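Putative esterase PA1618 (Pseudomonas aeruginosa, PDB 4QD9) probably acts as a hotdog-fold acyl-CoA thioesterase of the PaaI family, perhaps with activity toward 1,4-dihydroxy-2-naphthoyl-CoA. Local coordinates at residues 2-7 and 30-35; 113-118 and 130-135. All coordinates share one frame; numbering follows the deposited sequence.

Contact 1: 2-7 and 30-35; sequences SLWRQT and EAFDDE
Trp4 reaches Asp33 because its first torsion (chi1 -46°) sets CG anti to its own carbonyl carbon and swings the indole across to the turn that follows strand 28-32. There NE1 donates to Asp33 O at 2.8 Å, with an N-H...O angle of 169°. The acceptor lies close to the indole plane, at the edge of the ring, while the donor is tilted slightly from the carbonyl plane. Leu3, by contrast, holds CG anti to the backbone N (chi1 -179°), which brings its CD2 methyl 3.6 Å above one face of the Trp4 ring, offset toward the rim; the same methyl comes within 3.8 Å of Glu35 O. A second bond runs between backbones, from Leu3 N to Asp34 O at 3.1 Å. Consecutive carbonyls of the turn are thus taken by consecutive residues of the N-terminal segment, one through a main-chain N-H and the other through an indole N-H. Beyond them, the CB atoms of Ser2 and Asp34 pack at 3.6 Å. Phe32 and Thr7 meet more loosely, CZ to CG2 at 4.5 Å.

The turn has bracing of its own: Asp33 OD1 accepts from Glu35 N at 2.9 Å, closing an Asx turn, and also bonds Ser36 OG. This fixes the loop that presents the two carbonyls. Behind the turn, Glu30 and Ala31 both face Thr38 in a classic beta bulge, and the Trp4 indole also rests on Leu37 of strand 36-42. The chemistry is that of a surface contact held mainly by main-chain acceptors: the NE1 bond and the Leu3 methyl restrain the indole, Leu3 N holds the chain's beginning against the turn, and the carboxylates of Asp33 and Asp34 contribute little direct bonding across the contact.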
# COMPACT_ATOMS: atom_id res chain seq x y z
N SER A 2 20.44 3.88 19.42
CA SER A 2 21.24 2.65 19.36
C SER A 2 21.23 2.08 17.95
O SER A 2 22.28 1.94 17.32
CB SER A 2 20.71 1.61 20.35
OG SER A 2 21.48 1.60 21.55
N LEU A 3 20.04 1.74 17.47
CA LEU A 3 19.83 1.27 16.11
C LEU A 3 20.24 2.35 15.10
O LEU A 3 20.75 2.07 14.01
CB LEU A 3 18.35 0.94 15.95
CG LEU A 3 17.74 0.38 14.67
CD1 LEU A 3 18.34 -0.98 14.38
CD2 LEU A 3 16.22 0.29 14.84
N TRP A 4 20.00 3.59 15.48
CA TRP A 4 20.04 4.70 14.53
C TRP A 4 21.43 5.26 14.31
O TRP A 4 22.23 5.30 15.24
CB TRP A 4 19.13 5.82 15.05
CG TRP A 4 17.82 5.30 15.51
CD1 TRP A 4 17.34 5.30 16.79
CD2 TRP A 4 16.83 4.65 14.71
NE1 TRP A 4 16.10 4.70 16.83
CE2 TRP A 4 15.77 4.29 15.56
CE3 TRP A 4 16.73 4.35 13.34
CZ2 TRP A 4 14.61 3.64 15.09
CZ3 TRP A 4 15.60 3.70 12.88
CH2 TRP A 4 14.55 3.35 13.76
N ARG A 5 21.70 5.69 13.08
CA ARG A 5 22.89 6.47 12.76
C ARG A 5 22.58 7.95 12.95
O ARG A 5 23.26 8.65 13.71
CB ARG A 5 23.34 6.21 11.33
CG ARG A 5 24.63 6.93 10.94
CD ARG A 5 25.00 6.62 9.50
NE ARG A 5 26.38 6.97 9.17
CZ ARG A 5 26.74 8.12 8.62
NH1 ARG A 5 25.84 9.06 8.37
NH2 ARG A 5 28.02 8.33 8.33
N GLN A 6 21.56 8.43 12.24
CA GLN A 6 21.00 9.76 12.47
C GLN A 6 19.95 9.68 13.58
O GLN A 6 19.02 8.87 13.50
CB GLN A 6 20.34 10.30 11.20
CG GLN A 6 21.30 10.76 10.10
CD GLN A 6 22.03 9.62 9.39
OE1 GLN A 6 23.26 9.63 9.31
NE2 GLN A 6 21.27 8.66 8.85
N THR A 7 20.10 10.50 14.62
CA THR A 7 19.08 10.56 15.67
C THR A 7 17.76 11.00 15.06
O THR A 7 17.70 12.00 14.35
CB THR A 7 19.47 11.55 16.79
OG1 THR A 7 20.72 11.15 17.37
CG2 THR A 7 18.40 11.58 17.88
N GLU A 30 5.43 9.72 15.41
CA GLU A 30 4.97 10.05 16.77
C GLU A 30 5.98 9.78 17.89
O GLU A 30 5.94 10.44 18.93
CB GLU A 30 3.72 9.24 17.09
CG GLU A 30 2.60 9.41 16.10
CD GLU A 30 1.28 8.91 16.65
OE1 GLU A 30 1.28 7.83 17.29
OE2 GLU A 30 0.26 9.60 16.44
N ALA A 31 6.84 8.79 17.70
CA ALA A 31 7.71 8.36 18.78
C ALA A 31 8.87 7.53 18.26
O ALA A 31 8.81 6.99 17.16
CB ALA A 31 6.93 7.53 19.79
N PHE A 32 9.91 7.42 19.07
CA PHE A 32 11.02 6.55 18.75
C PHE A 32 11.75 6.18 20.02
O PHE A 32 11.70 6.91 21.01
CB PHE A 32 11.97 7.22 17.75
CG PHE A 32 12.82 8.31 18.34
CD1 PHE A 32 14.07 8.02 18.89
CD2 PHE A 32 12.38 9.62 18.33
CE1 PHE A 32 14.85 9.02 19.43
CE2 PHE A 32 13.16 10.63 18.87
CZ PHE A 32 14.40 10.33 19.42
N ASP A 33 12.41 5.03 20.01
CA ASP A 33 13.38 4.74 21.06
C ASP A 33 14.60 4.09 20.41
O ASP A 33 14.78 4.20 19.20
CB ASP A 33 12.79 3.87 22.18
CG ASP A 33 12.20 2.57 21.68
OD1 ASP A 33 12.63 2.06 20.62
OD2 ASP A 33 11.29 2.04 22.35
N ASP A 34 15.43 3.43 21.22
CA ASP A 34 16.67 2.84 20.72
C ASP A 34 16.46 1.68 19.75
O ASP A 34 17.40 1.27 19.05
CB ASP A 34 17.51 2.33 21.90
CG ASP A 34 18.26 3.44 22.61
OD1 ASP A 34 18.05 4.62 22.26
OD2 ASP A 34 19.06 3.11 23.52
N GLU A 35 15.24 1.14 19.71
CA GLU A 35 14.96 -0.08 18.95
C GLU A 35 13.82 0.07 17.95
O GLU A 35 13.55 -0.87 17.21
CB GLU A 35 14.50 -1.20 19.87
CG GLU A 35 15.49 -1.76 20.85
CD GLU A 35 14.87 -2.91 21.63
OE1 GLU A 35 13.84 -2.69 22.30
OE2 GLU A 35 15.39 -4.04 21.54

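Contact 2: 113-118 and 130-135; sequences THVWDI and IARLTM
Trp116 and Met135 meet obliquely on one face of the strand pair, Met135 CG approaching the indole edge near its plane at 4.1 Å from CD1. Met135 is bent at chi2 and chi3, which turns its thioether end away from strand 113-118. Farther along the same face, Ile118 slants across Leu133, its CD1 methyl 3.8 Å from Leu133 CB, and Ala131 sits beside Ile118. Helix 56-72 covers this side: Ala63 touches Ala131, Ala70 touches Trp116, and Ser71 OG is hydrogen-bonded to both Trp116 NE1 and His114 ND1.

The reverse face is more polar. Val115 and Arg132 run side by side, pointing the same way, with Val115 CG1 3.8 Å from Arg132 CG and at the edge of the guanidinium. Asp117 CG stands anti to its backbone N (chi1 167°); from there OD1 approaches a water that donates to Ala131 O at 2.8 Å, though the modelled distance from that water to Asp117 OD1, 2.5 Å, is doubtfully short. Asp117 OD1 is in addition salt-bridged to Arg119.

Between the faces, three hydrogen-bonded pairs, His114 with Met135, Trp116 with Leu133 and Ile118 with Ala131, are separated by the non-hydrogen-bonded pairs Val115-Thr134 and Asp117-Arg132. With segment axes 4.6 Å apart and directions differing by 166°, this is a regular antiparallel hairpin, its apolar face packed on the long central helix of a hotdog fold.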
# COMPACT_ATOMS: atom_id res chain seq x y z
N THR A 113 20.78 -4.87 1.93
CA THR A 113 19.34 -4.91 2.19
C THR A 113 19.04 -4.71 3.67
O THR A 113 19.85 -5.05 4.54
CB THR A 113 18.69 -6.26 1.76
OG1 THR A 113 19.28 -7.33 2.50
CG2 THR A 113 18.87 -6.54 0.26
N HIS A 114 17.87 -4.14 3.97
CA HIS A 114 17.39 -4.06 5.34
C HIS A 114 16.05 -4.78 5.38
O HIS A 114 15.30 -4.73 4.41
CB HIS A 114 17.11 -2.61 5.75
CG HIS A 114 18.33 -1.75 5.85
ND1 HIS A 114 18.25 -0.39 6.02
CD2 HIS A 114 19.65 -2.06 5.83
CE1 HIS A 114 19.48 0.12 6.09
NE2 HIS A 114 20.34 -0.87 5.97
N VAL A 115 15.74 -5.44 6.49
CA VAL A 115 14.43 -6.06 6.64
C VAL A 115 13.79 -5.51 7.91
O VAL A 115 14.40 -5.56 8.99
CB VAL A 115 14.55 -7.61 6.70
CG1 VAL A 115 13.16 -8.25 6.84
CG2 VAL A 115 15.25 -8.15 5.44
N TRP A 116 12.58 -4.97 7.79
CA TRP A 116 11.86 -4.38 8.92
C TRP A 116 10.59 -5.15 9.24
O TRP A 116 9.90 -5.60 8.32
CB TRP A 116 11.46 -2.93 8.61
CG TRP A 116 12.64 -2.02 8.44
CD1 TRP A 116 13.25 -1.67 7.27
CD2 TRP A 116 13.39 -1.39 9.49
NE1 TRP A 116 14.33 -0.84 7.52
CE2 TRP A 116 14.44 -0.67 8.88
CE3 TRP A 116 13.27 -1.36 10.88
CZ2 TRP A 116 15.37 0.08 9.62
CZ3 TRP A 116 14.21 -0.61 11.62
CH2 TRP A 116 15.24 0.10 10.98
N ASP A 117 10.29 -5.26 10.53
CA ASP A 117 9.04 -5.85 11.02
C ASP A 117 8.13 -4.69 11.44
O ASP A 117 8.53 -3.86 12.25
CB ASP A 117 9.38 -6.76 12.21
CG ASP A 117 8.17 -7.20 13.01
OD1 ASP A 117 7.32 -7.95 12.49
OD2 ASP A 117 8.08 -6.81 14.20
N ILE A 118 6.92 -4.61 10.88
CA ILE A 118 6.03 -3.48 11.18
C ILE A 118 4.69 -4.01 11.70
O ILE A 118 4.02 -4.79 11.02
CB ILE A 118 5.81 -2.55 9.97
CG1 ILE A 118 7.15 -2.04 9.42
CG2 ILE A 118 4.98 -1.32 10.39
CD1 ILE A 118 7.57 -2.71 8.15
N ILE A 130 -0.01 -6.94 10.05
CA ILE A 130 1.43 -7.12 10.25
C ILE A 130 2.08 -7.07 8.88
O ILE A 130 1.60 -7.71 7.95
CB ILE A 130 1.78 -8.43 10.98
CG1 ILE A 130 3.31 -8.60 11.06
CG2 ILE A 130 1.11 -9.64 10.31
CD1 ILE A 130 3.74 -9.71 11.98
N ALA A 131 3.18 -6.32 8.77
CA ALA A 131 3.87 -6.17 7.49
C ALA A 131 5.34 -6.51 7.64
O ALA A 131 5.90 -6.40 8.74
CB ALA A 131 3.71 -4.74 6.96
N ARG A 132 5.96 -6.95 6.55
CA ARG A 132 7.43 -7.08 6.54
C ARG A 132 7.94 -6.39 5.29
O ARG A 132 7.36 -6.55 4.21
CB ARG A 132 7.88 -8.56 6.66
CG ARG A 132 9.38 -8.72 7.06
CD ARG A 132 9.76 -10.17 7.41
NE ARG A 132 9.75 -11.00 6.20
CZ ARG A 132 8.81 -11.88 5.90
NH1 ARG A 132 7.81 -12.10 6.75
NH2 ARG A 132 8.87 -12.54 4.75
N LEU A 133 8.99 -5.59 5.44
CA LEU A 133 9.47 -4.72 4.36
C LEU A 133 10.95 -5.00 4.13
O LEU A 133 11.72 -5.03 5.09
CB LEU A 133 9.33 -3.26 4.78
CG LEU A 133 9.90 -2.20 3.83
CD1 LEU A 133 9.19 -2.23 2.49
CD2 LEU A 133 9.76 -0.81 4.47
N THR A 134 11.33 -5.17 2.87
CA THR A 134 12.73 -5.34 2.49
C THR A 134 13.13 -4.13 1.68
O THR A 134 12.51 -3.83 0.66
CB THR A 134 12.91 -6.59 1.63
OG1 THR A 134 12.38 -7.71 2.34
CG2 THR A 134 14.39 -6.84 1.31
N MET A 135 14.16 -3.42 2.13
CA MET A 135 14.67 -2.23 1.45
C MET A 135 15.99 -2.58 0.81
O MET A 135 16.76 -3.35 1.38
CB MET A 135 14.93 -1.11 2.46
CG MET A 135 13.73 -0.70 3.31
SD MET A 135 12.57 0.20 2.29
CE MET A 135 13.55 1.63 1.80
O HOH W 1 7.10 -8.57 10.08

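The two contacts illustrate how one sheet is secured at its margin and in its interior. Contact 1 lies at the surface, involves no buried residue, and depends on a few bonds between irregular chain and a turn; contact 2 is partly buried and pairs two strands of a hairpin through repeated backbone bonds, with six buried residues on its inner face, several of them against helix 56-72. They are not independent, although their centres are about 16 Å apart: Leu3 CD2 packs on Trp116 CZ3 at 3.9 Å, and Trp4 CZ3 on Trp116 CH2 at 4.1 Å. Trp116 therefore belongs to the hairpin's inner face yet also forms a floor for the N-terminal segment.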